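Local coordinates for 5-carboxyvanillate decarboxylase (Sphingomonas paucimobilis, PDB 4L6D), which probably removes the 5-carboxylate of 5-carboxyvanillate to give vanillate, a non-oxidative decarboxylation on an amidohydrolase scaffold that carries manganese, at residues E63-H72 with I296-V307; I284-W294 with M322-F332. One frame throughout, in Å; residues are numbered along the deposited sequence.

Contact 1 and contact 2 lie about 18 Å apart, centre to centre, at the closure of the parallel barrel, where strand 292-293 comes last in order and strand 5-11 first. Their segments alternate along the chain: 63-72, 284-294, 296-307, then 322-332. Strand 292-293 of contact 2 runs directly into the metal-binding loop of contact 1. Helix 303-311 follows that loop, and helix 317-331 returns to pack on the strand. Trp294 joins the two contacts. Its NE1 probably donates to Ala306 O, and its ring packs against Val307. The last strand, its metal-bearing loop and helices 303-311 and 317-331 are consecutive, and contact 1 sets the loop and helix 303-311 against helix 59-67 and strand 71-76.

Contact 1 (E63-H72 with I296-V307); sequences EMDSNGVDMH and IDYPYQPMAPAV. With MN (manganese (II) ion), chain I; VNL (4-hydroxy-3-methoxybenzoate), chain J.
Tyr298 CD2 meets the His72 ring at its edge, in plane, and Met64 SD lies over one face of that histidine, offset toward the rim. The His72 and Tyr298 rings are inclined at 57°, an oblique pair. Tyr298 is covered on both faces: Met303 CE sits over the centre of one, Pro299 CB over the centre of the other. Met303 is the hub. Its CE lies 3.5 Å from His72 CE1 and also reaches Glu63 CB, while its SD, at the edge of the histidine ring, accepts a weak hydrogen bond from His72 NE2 (3.6 Å). Its CG stands anti to the carbonyl carbon (chi1 -60°), and a bend at chi3 brings the methyl over Tyr298.

The 296-307 segment is the loop after the last strand of the amidohydrolase TIM barrel, together with the first turn of helix 303-311. In it, Asp297 OD1 binds manganese at 2.1 Å, and the ion also takes vanillate O3, a water, Glu8 and His174. Asp297 OD2 is hydrogen-bonded to His227. Tyr300 lays one ring face on the vanillate ring, with CD1 3.3 Å from ligand C1. With an alanine at Tyr300 only the CB contact would remain; a gap would probably open over the vanillate ring, and Thr77 OG1 would probably lose its phenol partner.

Farther out, helix 59-67 ends in a Schellman motif at Gly68. Asn67 ND2 turns back to Glu63 O (2.8 Å), and Asn67 OD1 rests against Ala304 CB at 3.3 Å. A water links Glu63 OE1 to the backbone N of Ala304 at the start of helix 303-311, 2.9 Å from each. Next to Asn67, Val69 CG2 packs tightly on Val307 CG2 (3.5 Å).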
loop_
_atom_site.group_PDB
_atom_site.type_symbol
_atom_site.label_atom_id
_atom_site.label_comp_id
_atom_site.label_asym_id
_atom_site.label_seq_id
_atom_site.Cartn_x
_atom_site.Cartn_y
_atom_site.Cartn_z
ATOM N N GLU A 63 7.668 -23.642 -22.545
ATOM C CA GLU A 63 6.544 -23.373 -21.646
ATOM C C GLU A 63 5.517 -22.453 -22.304
ATOM O O GLU A 63 4.309 -22.625 -22.125
ATOM C CB GLU A 63 7.035 -22.751 -20.342
ATOM C CG GLU A 63 7.654 -23.757 -19.412
ATOM C CD GLU A 63 6.605 -24.532 -18.644
ATOM O OE1 GLU A 63 5.855 -23.900 -17.868
ATOM O OE2 GLU A 63 6.519 -25.764 -18.827
ATOM N N MET A 64 5.986 -21.475 -23.069
ATOM C CA MET A 64 5.063 -20.652 -23.841
ATOM C C MET A 64 4.254 -21.516 -24.796
ATOM O O MET A 64 3.039 -21.377 -24.894
ATOM C CB MET A 64 5.808 -19.552 -24.601
ATOM C CG MET A 64 6.390 -18.474 -23.680
ATOM S SD MET A 64 7.653 -17.470 -24.498
ATOM C CE MET A 64 6.664 -16.665 -25.766
ATOM N N ASP A 65 4.922 -22.438 -25.476
ATOM C CA ASP A 65 4.236 -23.283 -26.439
ATOM C C ASP A 65 3.212 -24.209 -25.775
ATOM O O ASP A 65 2.091 -24.355 -26.273
ATOM C CB ASP A 65 5.244 -24.085 -27.274
ATOM C CG ASP A 65 5.998 -23.214 -28.267
ATOM O OD1 ASP A 65 5.499 -22.122 -28.596
ATOM O OD2 ASP A 65 7.081 -23.627 -28.723
ATOM N N SER A 66 3.583 -24.816 -24.652
ATOM C CA SER A 66 2.681 -25.758 -23.992
ATOM C C SER A 66 1.462 -25.064 -23.387
ATOM O O SER A 66 0.421 -25.687 -23.210
ATOM C CB SER A 66 3.419 -26.585 -22.929
ATOM O OG SER A 66 3.770 -25.788 -21.812
ATOM N N ASN A 67 1.587 -23.773 -23.088
ATOM C CA ASN A 67 0.479 -23.016 -22.498
ATOM C C ASN A 67 -0.232 -22.071 -23.459
ATOM O O ASN A 67 -1.159 -21.359 -23.068
ATOM C CB ASN A 67 0.962 -22.239 -21.276
ATOM C CG ASN A 67 1.329 -23.146 -20.134
ATOM O OD1 ASN A 67 0.453 -23.636 -19.416
ATOM N ND2 ASN A 67 2.629 -23.386 -19.955
ATOM N N GLY A 68 0.208 -22.061 -24.713
ATOM C CA GLY A 68 -0.420 -21.214 -25.718
ATOM C C GLY A 68 -0.178 -19.729 -25.507
ATOM O O GLY A 68 -1.039 -18.904 -25.800
ATOM N N VAL A 69 0.997 -19.384 -24.999
ATOM C CA VAL A 69 1.368 -17.986 -24.822
ATOM C C VAL A 69 2.050 -17.493 -26.079
ATOM O O VAL A 69 3.099 -18.002 -26.454
ATOM C CB VAL A 69 2.332 -17.797 -23.648
ATOM C CG1 VAL A 69 2.697 -16.326 -23.495
ATOM C CG2 VAL A 69 1.717 -18.338 -22.354
ATOM N N ASP A 70 1.458 -16.496 -26.723
ATOM C CA ASP A 70 1.988 -15.973 -27.974
ATOM C C ASP A 70 3.322 -15.253 -27.786
ATOM O O ASP A 70 4.261 -15.474 -28.545
ATOM C CB ASP A 70 0.969 -15.031 -28.626
ATOM C CG ASP A 70 -0.373 -15.701 -28.874
ATOM O OD1 ASP A 70 -1.050 -16.105 -27.896
ATOM O OD2 ASP A 70 -0.762 -15.804 -30.057
ATOM N N MET A 71 3.399 -14.379 -26.788
ATOM C CA MET A 71 4.593 -13.550 -26.596
ATOM C C MET A 71 4.970 -13.274 -25.151
ATOM O O MET A 71 4.120 -13.230 -24.257
ATOM C CB MET A 71 4.408 -12.180 -27.277
ATOM C CG MET A 71 4.129 -12.231 -28.767
ATOM S SD MET A 71 4.069 -10.590 -29.524
ATOM C CE MET A 71 5.834 -10.275 -29.698
ATOM N N HIS A 72 6.266 -13.068 -24.947
ATOM C CA HIS A 72 6.768 -12.380 -23.762
ATOM C C HIS A 72 7.303 -11.027 -24.164
ATOM O O HIS A 72 8.077 -10.915 -25.133
ATOM C CB HIS A 72 7.935 -13.125 -23.129
ATOM C CG HIS A 72 7.540 -14.260 -22.245
ATOM N ND1 HIS A 72 8.419 -14.828 -21.348
ATOM C CD2 HIS A 72 6.380 -14.950 -22.132
ATOM C CE1 HIS A 72 7.811 -15.807 -20.702
ATOM N NE2 HIS A 72 6.580 -15.915 -21.172
ATOM N N ILE A 296 2.828 -12.436 -16.504
ATOM C CA ILE A 296 3.105 -13.651 -15.745
ATOM C C ILE A 296 4.052 -13.380 -14.581
ATOM O O ILE A 296 3.877 -13.945 -13.496
ATOM C CB ILE A 296 3.711 -14.755 -16.632
ATOM C CG1 ILE A 296 2.779 -15.087 -17.802
ATOM C CG2 ILE A 296 4.024 -15.997 -15.793
ATOM C CD1 ILE A 296 3.478 -15.859 -18.902
ATOM N N ASP A 297 5.045 -12.514 -14.806
ATOM C CA ASP A 297 6.200 -12.375 -13.914
ATOM C C ASP A 297 7.103 -13.620 -13.953
ATOM O O ASP A 297 7.688 -14.008 -12.938
ATOM C CB ASP A 297 5.785 -12.046 -12.465
ATOM C CG ASP A 297 6.571 -10.892 -11.880
ATOM O OD1 ASP A 297 7.671 -10.598 -12.386
ATOM O OD2 ASP A 297 6.090 -10.283 -10.899
ATOM N N TYR A 298 7.223 -14.237 -15.128
ATOM C CA TYR A 298 8.157 -15.337 -15.343
ATOM C C TYR A 298 9.589 -14.762 -15.321
ATOM O O TYR A 298 9.796 -13.645 -15.780
ATOM C CB TYR A 298 7.851 -15.984 -16.698
ATOM C CG TYR A 298 8.730 -17.165 -17.016
ATOM C CD1 TYR A 298 8.374 -18.441 -16.611
ATOM C CD2 TYR A 298 9.934 -17.001 -17.703
ATOM C CE1 TYR A 298 9.178 -19.526 -16.887
ATOM C CE2 TYR A 298 10.744 -18.078 -17.981
ATOM C CZ TYR A 298 10.358 -19.344 -17.577
ATOM O OH TYR A 298 11.153 -20.436 -17.836
ATOM N N PRO A 299 10.584 -15.506 -14.794
ATOM C CA PRO A 299 10.556 -16.867 -14.243
ATOM C C PRO A 299 10.301 -16.919 -12.747
ATOM O O PRO A 299 10.428 -17.986 -12.133
ATOM C CB PRO A 299 11.967 -17.371 -14.544
ATOM C CG PRO A 299 12.816 -16.155 -14.375
ATOM C CD PRO A 299 11.969 -15.011 -14.932
ATOM N N TYR A 300 9.946 -15.786 -12.163
ATOM C CA TYR A 300 9.686 -15.737 -10.729
ATOM C C TYR A 300 8.351 -16.387 -10.360
ATOM O O TYR A 300 8.143 -16.790 -9.213
ATOM C CB TYR A 300 9.772 -14.291 -10.243
ATOM C CG TYR A 300 11.147 -13.675 -10.477
ATOM C CD1 TYR A 300 12.233 -14.019 -9.670
ATOM C CD2 TYR A 300 11.368 -12.776 -11.518
ATOM C CE1 TYR A 300 13.501 -13.474 -9.885
ATOM C CE2 TYR A 300 12.633 -12.223 -11.739
ATOM C CZ TYR A 300 13.691 -12.572 -10.919
ATOM O OH TYR A 300 14.942 -12.033 -11.123
ATOM N N GLN A 301 7.447 -16.473 -11.336
ATOM C CA GLN A 301 6.193 -17.210 -11.201
ATOM C C GLN A 301 6.005 -18.103 -12.420
ATOM O O GLN A 301 6.545 -17.817 -13.490
ATOM C CB GLN A 301 5.010 -16.258 -11.062
ATOM C CG GLN A 301 5.103 -15.425 -9.806
ATOM C CD GLN A 301 3.767 -14.890 -9.333
ATOM O OE1 GLN A 301 3.726 -13.928 -8.589
ATOM N NE2 GLN A 301 2.678 -15.549 -9.717
ATOM N N PRO A 302 5.240 -19.193 -12.266
ATOM C CA PRO A 302 5.014 -20.125 -13.375
ATOM C C PRO A 302 3.943 -19.653 -14.355
ATOM O O PRO A 302 3.012 -18.939 -13.984
ATOM C CB PRO A 302 4.518 -21.380 -12.660
ATOM C CG PRO A 302 3.830 -20.873 -11.458
ATOM C CD PRO A 302 4.681 -19.709 -11.004
ATOM N N MET A 303 4.071 -20.080 -15.602
ATOM C CA MET A 303 3.164 -19.631 -16.655
ATOM C C MET A 303 1.756 -20.204 -16.576
ATOM O O MET A 303 0.797 -19.463 -16.774
ATOM C CB MET A 303 3.757 -19.916 -18.035
ATOM C CG MET A 303 5.083 -19.220 -18.248
ATOM S SD MET A 303 5.545 -19.180 -19.987
ATOM C CE MET A 303 7.340 -19.219 -19.896
ATOM N N ALA A 304 1.621 -21.505 -16.305
ATOM C CA ALA A 304 0.294 -22.144 -16.410
ATOM C C ALA A 304 -0.798 -21.486 -15.559
ATOM O O ALA A 304 -1.873 -21.194 -16.079
ATOM C CB ALA A 304 0.357 -23.657 -16.157
ATOM N N PRO A 305 -0.527 -21.223 -14.264
ATOM C CA PRO A 305 -1.600 -20.605 -13.478
ATOM C C PRO A 305 -1.932 -19.196 -13.967
ATOM O O PRO A 305 -3.092 -18.793 -13.914
ATOM C CB PRO A 305 -1.034 -20.547 -12.052
ATOM C CG PRO A 305 0.124 -21.472 -12.031
ATOM C CD PRO A 305 0.613 -21.656 -13.429
ATOM N N ALA A 306 -0.935 -18.450 -14.427
ATOM C CA ALA A 306 -1.186 -17.088 -14.897
ATOM C C ALA A 306 -2.054 -17.111 -16.155
ATOM O O ALA A 306 -2.964 -16.305 -16.320
ATOM C CB ALA A 306 0.135 -16.367 -15.153
ATOM N N VAL A 307 -1.737 -18.034 -17.053
ATOM C CA VAL A 307 -2.513 -18.230 -18.269
ATOM C C VAL A 307 -3.951 -18.637 -17.945
ATOM O O VAL A 307 -4.906 -18.082 -18.502
ATOM C CB VAL A 307 -1.833 -19.288 -19.167
ATOM C CG1 VAL A 307 -2.759 -19.738 -20.304
ATOM C CG2 VAL A 307 -0.528 -18.724 -19.725
HETATM MN MN MN I . 8.797 -8.851 -12.087
HETATM C C1 VNL J . 11.058 -11.789 -7.515
HETATM C CO1 VNL J . 9.764 -11.779 -8.053
HETATM C CO2 VNL J . 12.077 -10.977 -8.051
HETATM C CM1 VNL J . 9.461 -10.956 -9.153
HETATM C CM2 VNL J . 11.796 -10.145 -9.131
HETATM O OM VNL J . 12.720 -9.320 -9.718
HETATM C CZ VNL J . 10.447 -10.138 -9.706
HETATM C CC VNL J . 11.370 -12.709 -6.364
HETATM C CV VNL J . 14.065 -9.258 -9.206
HETATM O O1 VNL J . 10.583 -13.646 -6.061
HETATM O O2 VNL J . 12.459 -12.558 -5.760
HETATM O O3 VNL J . 10.333 -9.569 -10.943
HETATM O O HOH W 1 3.746 -23.448 -15.901
HETATM O O HOH W 2 6.255 -21.908 -16.441
HETATM O O HOH W 3 9.606 -9.285 -14.079
#

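Contact 2 (I284-W294 with M322-F332); sequences IEVLGPENVMW and MVAGGNAARIF
Strand 292-293, the last of the TIM barrel, and the turn before it pack on helix 317-331. Asn327 ND2 donates to Pro289 O (2.8 Å), in the carbonyl plane on a lone pair, and to Val292 O (2.9 Å) from above that carbonyl's plane. One amide nitrogen thus ties Pro289 in the turn and Val292 in the strand to the helix. The Arg330 guanidinium meets Glu290 O edge-on through NH2 (2.7 Å), and its NH1 donates to Asn327 OD1, which steadies the amide's rotation. A water joins the same NH2 to Asn291 OD1, and Asn291 ND2 is hydrogen-bonded to Arg264 O.

Just past the strand, Trp294 N donates to Val323 O (2.8 Å), beside a CA-H...O contact from Val323 CA to Val292 O. Met293 crosses the helix side chains at a slant, with CG on Asn327 CB and SD 3.6 Å from Ala328 CA. A bend at chi3 (-77°) takes CE to Ile331 CD1. Met293 SD makes an oblique Met-aromatic contact with the Phe332 ring, 3.7 Å from CE2.

Around this, Met293 pairs its backbone with Ile269 of strand 267-270 and with Thr271 just after it, Ala328 rests on strand 5-11, and Val323 and Trp294 pack on helix 303-311.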
loop_
_atom_site.group_PDB
_atom_site.type_symbol
_atom_site.label_atom_id
_atom_site.label_comp_id
_atom_site.label_asym_id
_atom_site.label_seq_id
_atom_site.Cartn_x
_atom_site.Cartn_y
_atom_site.Cartn_z
ATOM N N ILE A 284 -10.575 -3.124 -13.774
ATOM C CA ILE A 284 -11.281 -2.793 -15.007
ATOM C C ILE A 284 -12.366 -1.752 -14.750
ATOM O O ILE A 284 -12.529 -0.813 -15.529
ATOM C CB ILE A 284 -11.877 -4.040 -15.658
ATOM C CG1 ILE A 284 -10.749 -4.960 -16.151
ATOM C CG2 ILE A 284 -12.825 -3.654 -16.813
ATOM C CD1 ILE A 284 -11.230 -6.362 -16.538
ATOM N N GLU A 285 -13.094 -1.906 -13.645
ATOM C CA GLU A 285 -14.174 -0.979 -13.317
ATOM C C GLU A 285 -13.719 0.454 -13.039
ATOM O O GLU A 285 -14.382 1.411 -13.467
ATOM C CB GLU A 285 -14.995 -1.492 -12.126
ATOM C CG GLU A 285 -16.127 -0.549 -11.762
ATOM C CD GLU A 285 -16.937 -0.998 -10.564
ATOM O OE1 GLU A 285 -16.734 -2.129 -10.081
ATOM O OE2 GLU A 285 -17.785 -0.201 -10.107
ATOM N N VAL A 286 -12.615 0.612 -12.308
ATOM C CA VAL A 286 -12.158 1.946 -11.927
ATOM C C VAL A 286 -11.171 2.575 -12.913
ATOM O O VAL A 286 -11.052 3.797 -12.953
ATOM C CB VAL A 286 -11.590 2.007 -10.485
ATOM C CG1 VAL A 286 -12.619 1.481 -9.491
ATOM C CG2 VAL A 286 -10.272 1.245 -10.372
ATOM N N LEU A 287 -10.462 1.756 -13.691
ATOM C CA LEU A 287 -9.497 2.288 -14.659
ATOM C C LEU A 287 -9.976 2.266 -16.097
ATOM O O LEU A 287 -9.469 3.026 -16.936
ATOM C CB LEU A 287 -8.175 1.518 -14.598
ATOM C CG LEU A 287 -7.515 1.364 -13.232
ATOM C CD1 LEU A 287 -6.249 0.534 -13.389
ATOM C CD2 LEU A 287 -7.194 2.727 -12.593
ATOM N N GLY A 288 -10.945 1.408 -16.391
ATOM C CA GLY A 288 -11.351 1.179 -17.764
ATOM C C GLY A 288 -10.618 -0.032 -18.316
ATOM O O GLY A 288 -9.465 -0.275 -17.961
ATOM N N PRO A 289 -11.287 -0.808 -19.181
ATOM C CA PRO A 289 -10.677 -2.025 -19.727
ATOM C C PRO A 289 -9.434 -1.769 -20.593
ATOM O O PRO A 289 -8.635 -2.686 -20.741
ATOM C CB PRO A 289 -11.811 -2.646 -20.548
ATOM C CG PRO A 289 -12.723 -1.476 -20.888
ATOM C CD PRO A 289 -12.665 -0.610 -19.661
ATOM N N GLU A 290 -9.262 -0.565 -21.135
ATOM C CA GLU A 290 -8.078 -0.251 -21.941
ATOM C C GLU A 290 -6.807 -0.117 -21.105
ATOM O O GLU A 290 -5.717 -0.097 -21.660
ATOM C CB GLU A 290 -8.295 1.037 -22.736
ATOM C CG GLU A 290 -9.305 0.921 -23.844
ATOM C CD GLU A 290 -9.711 2.284 -24.370
ATOM O OE1 GLU A 290 -10.364 3.042 -23.617
ATOM O OE2 GLU A 290 -9.362 2.601 -25.527
ATOM N N ASN A 291 -6.937 -0.042 -19.779
ATOM C CA ASN A 291 -5.786 0.260 -18.925
ATOM C C ASN A 291 -5.247 -0.929 -18.125
ATOM O O ASN A 291 -4.418 -0.755 -17.235
ATOM C CB ASN A 291 -6.126 1.396 -17.958
ATOM C CG ASN A 291 -5.876 2.773 -18.554
ATOM O OD1 ASN A 291 -5.294 2.905 -19.630
ATOM N ND2 ASN A 291 -6.287 3.810 -17.835
ATOM N N VAL A 292 -5.717 -2.132 -18.442
ATOM C CA VAL A 292 -5.272 -3.327 -17.736
ATOM C C VAL A 292 -4.680 -4.340 -18.702
ATOM O O VAL A 292 -5.328 -4.723 -19.669
ATOM C CB VAL A 292 -6.429 -3.990 -16.959
ATOM C CG1 VAL A 292 -5.905 -5.156 -16.120
ATOM C CG2 VAL A 292 -7.139 -2.959 -16.081
ATOM N N MET A 293 -3.464 -4.795 -18.407
ATOM C CA MET A 293 -2.769 -5.779 -19.233
ATOM C C MET A 293 -2.426 -7.021 -18.439
ATOM O O MET A 293 -2.197 -6.961 -17.240
ATOM C CB MET A 293 -1.475 -5.185 -19.775
ATOM C CG MET A 293 -1.712 -4.089 -20.788
ATOM S SD MET A 293 -0.192 -3.277 -21.322
ATOM C CE MET A 293 0.166 -2.219 -19.925
ATOM N N TRP A 294 -2.365 -8.151 -19.129
ATOM C CA TRP A 294 -1.966 -9.400 -18.504
ATOM C C TRP A 294 -0.442 -9.548 -18.453
ATOM O O TRP A 294 0.281 -9.038 -19.316
ATOM C CB TRP A 294 -2.622 -10.551 -19.274
ATOM C CG TRP A 294 -2.252 -11.920 -18.799
ATOM C CD1 TRP A 294 -2.664 -12.531 -17.654
ATOM C CD2 TRP A 294 -1.394 -12.843 -19.471
ATOM N NE1 TRP A 294 -2.105 -13.790 -17.565
ATOM C CE2 TRP A 294 -1.330 -14.005 -18.680
ATOM C CE3 TRP A 294 -0.681 -12.802 -20.682
ATOM C CZ2 TRP A 294 -0.575 -15.115 -19.052
ATOM C CZ3 TRP A 294 0.069 -13.899 -21.047
ATOM C CH2 TRP A 294 0.113 -15.045 -20.235
ATOM N N MET A 322 -8.637 -7.652 -24.883
ATOM C CA MET A 322 -7.919 -6.411 -24.582
ATOM C C MET A 322 -6.903 -6.651 -23.472
ATOM O O MET A 322 -5.721 -6.314 -23.613
ATOM C CB MET A 322 -8.885 -5.290 -24.176
ATOM C CG MET A 322 -9.883 -4.905 -25.265
ATOM S SD MET A 322 -11.296 -3.956 -24.659
ATOM C CE MET A 322 -10.469 -2.435 -24.222
ATOM N N VAL A 323 -7.353 -7.261 -22.380
ATOM C CA VAL A 323 -6.474 -7.521 -21.246
ATOM C C VAL A 323 -5.362 -8.520 -21.601
ATOM O O VAL A 323 -4.196 -8.312 -21.255
ATOM C CB VAL A 323 -7.278 -7.996 -20.026
ATOM C CG1 VAL A 323 -6.343 -8.331 -18.874
ATOM C CG2 VAL A 323 -8.287 -6.922 -19.622
ATOM N N ALA A 324 -5.721 -9.585 -22.318
ATOM C CA ALA A 324 -4.755 -10.639 -22.634
ATOM C C ALA A 324 -3.628 -10.157 -23.544
ATOM O O ALA A 324 -2.509 -10.658 -23.463
ATOM C CB ALA A 324 -5.460 -11.832 -23.268
ATOM N N GLY A 325 -3.914 -9.212 -24.433
ATOM C CA GLY A 325 -2.900 -8.785 -25.382
ATOM C C GLY A 325 -3.156 -7.532 -26.190
ATOM O O GLY A 325 -2.204 -6.901 -26.641
ATOM N N GLY A 326 -4.419 -7.169 -26.401
ATOM C CA GLY A 326 -4.740 -6.024 -27.235
ATOM C C GLY A 326 -4.185 -4.713 -26.697
ATOM O O GLY A 326 -3.623 -3.896 -27.445
ATOM N N ASN A 327 -4.359 -4.497 -25.402
ATOM C CA ASN A 327 -3.829 -3.289 -24.769
ATOM C C ASN A 327 -2.301 -3.236 -24.845
ATOM O O ASN A 327 -1.722 -2.185 -25.156
ATOM C CB ASN A 327 -4.286 -3.197 -23.312
ATOM C CG ASN A 327 -5.785 -3.008 -23.176
ATOM O OD1 ASN A 327 -6.450 -2.455 -24.053
ATOM N ND2 ASN A 327 -6.325 -3.466 -22.057
ATOM N N ALA A 328 -1.651 -4.370 -24.576
ATOM C CA ALA A 328 -0.198 -4.452 -24.707
ATOM C C ALA A 328 0.272 -4.128 -26.125
ATOM O O ALA A 328 1.271 -3.434 -26.308
ATOM C CB ALA A 328 0.294 -5.836 -24.311
ATOM N N ALA A 329 -0.425 -4.644 -27.132
ATOM C CA ALA A 329 -0.029 -4.391 -28.510
ATOM C C ALA A 329 -0.055 -2.893 -28.818
ATOM O O ALA A 329 0.832 -2.377 -29.498
ATOM C CB ALA A 329 -0.929 -5.150 -29.460
ATOM N N ARG A 330 -1.059 -2.200 -28.292
ATOM C CA ARG A 330 -1.163 -0.755 -28.455
ATOM C C ARG A 330 -0.075 -0.021 -27.673
ATOM O O ARG A 330 0.694 0.765 -28.239
ATOM C CB ARG A 330 -2.532 -0.275 -27.978
ATOM C CG ARG A 330 -2.741 1.222 -28.100
ATOM C CD ARG A 330 -4.077 1.647 -27.496
ATOM N NE ARG A 330 -4.043 1.670 -26.033
ATOM C CZ ARG A 330 -4.707 0.827 -25.244
ATOM N NH1 ARG A 330 -5.479 -0.110 -25.772
ATOM N NH2 ARG A 330 -4.603 0.934 -23.929
ATOM N N ILE A 331 -0.013 -0.283 -26.372
ATOM C CA ILE A 331 0.881 0.454 -25.482
ATOM C C ILE A 331 2.353 0.200 -25.788
ATOM O O ILE A 331 3.184 1.110 -25.684
ATOM C CB ILE A 331 0.558 0.137 -24.009
ATOM C CG1 ILE A 331 -0.808 0.731 -23.650
ATOM C CG2 ILE A 331 1.667 0.634 -23.060
ATOM C CD1 ILE A 331 -1.360 0.257 -22.325
ATOM N N PHE A 332 2.666 -1.030 -26.183
ATOM C CA PHE A 332 4.054 -1.429 -26.425
ATOM C C PHE A 332 4.403 -1.685 -27.894
ATOM O O PHE A 332 5.363 -2.404 -28.195
ATOM C CB PHE A 332 4.402 -2.641 -25.565
ATOM C CG PHE A 332 4.403 -2.355 -24.087
ATOM C CD1 PHE A 332 5.316 -1.470 -23.533
ATOM C CD2 PHE A 332 3.479 -2.970 -23.249
ATOM C CE1 PHE A 332 5.314 -1.214 -22.165
ATOM C CE2 PHE A 332 3.472 -2.722 -21.885
ATOM C CZ PHE A 332 4.400 -1.844 -21.338
HETATM O O HOH W 4 -3.907 2.817 -22.186
#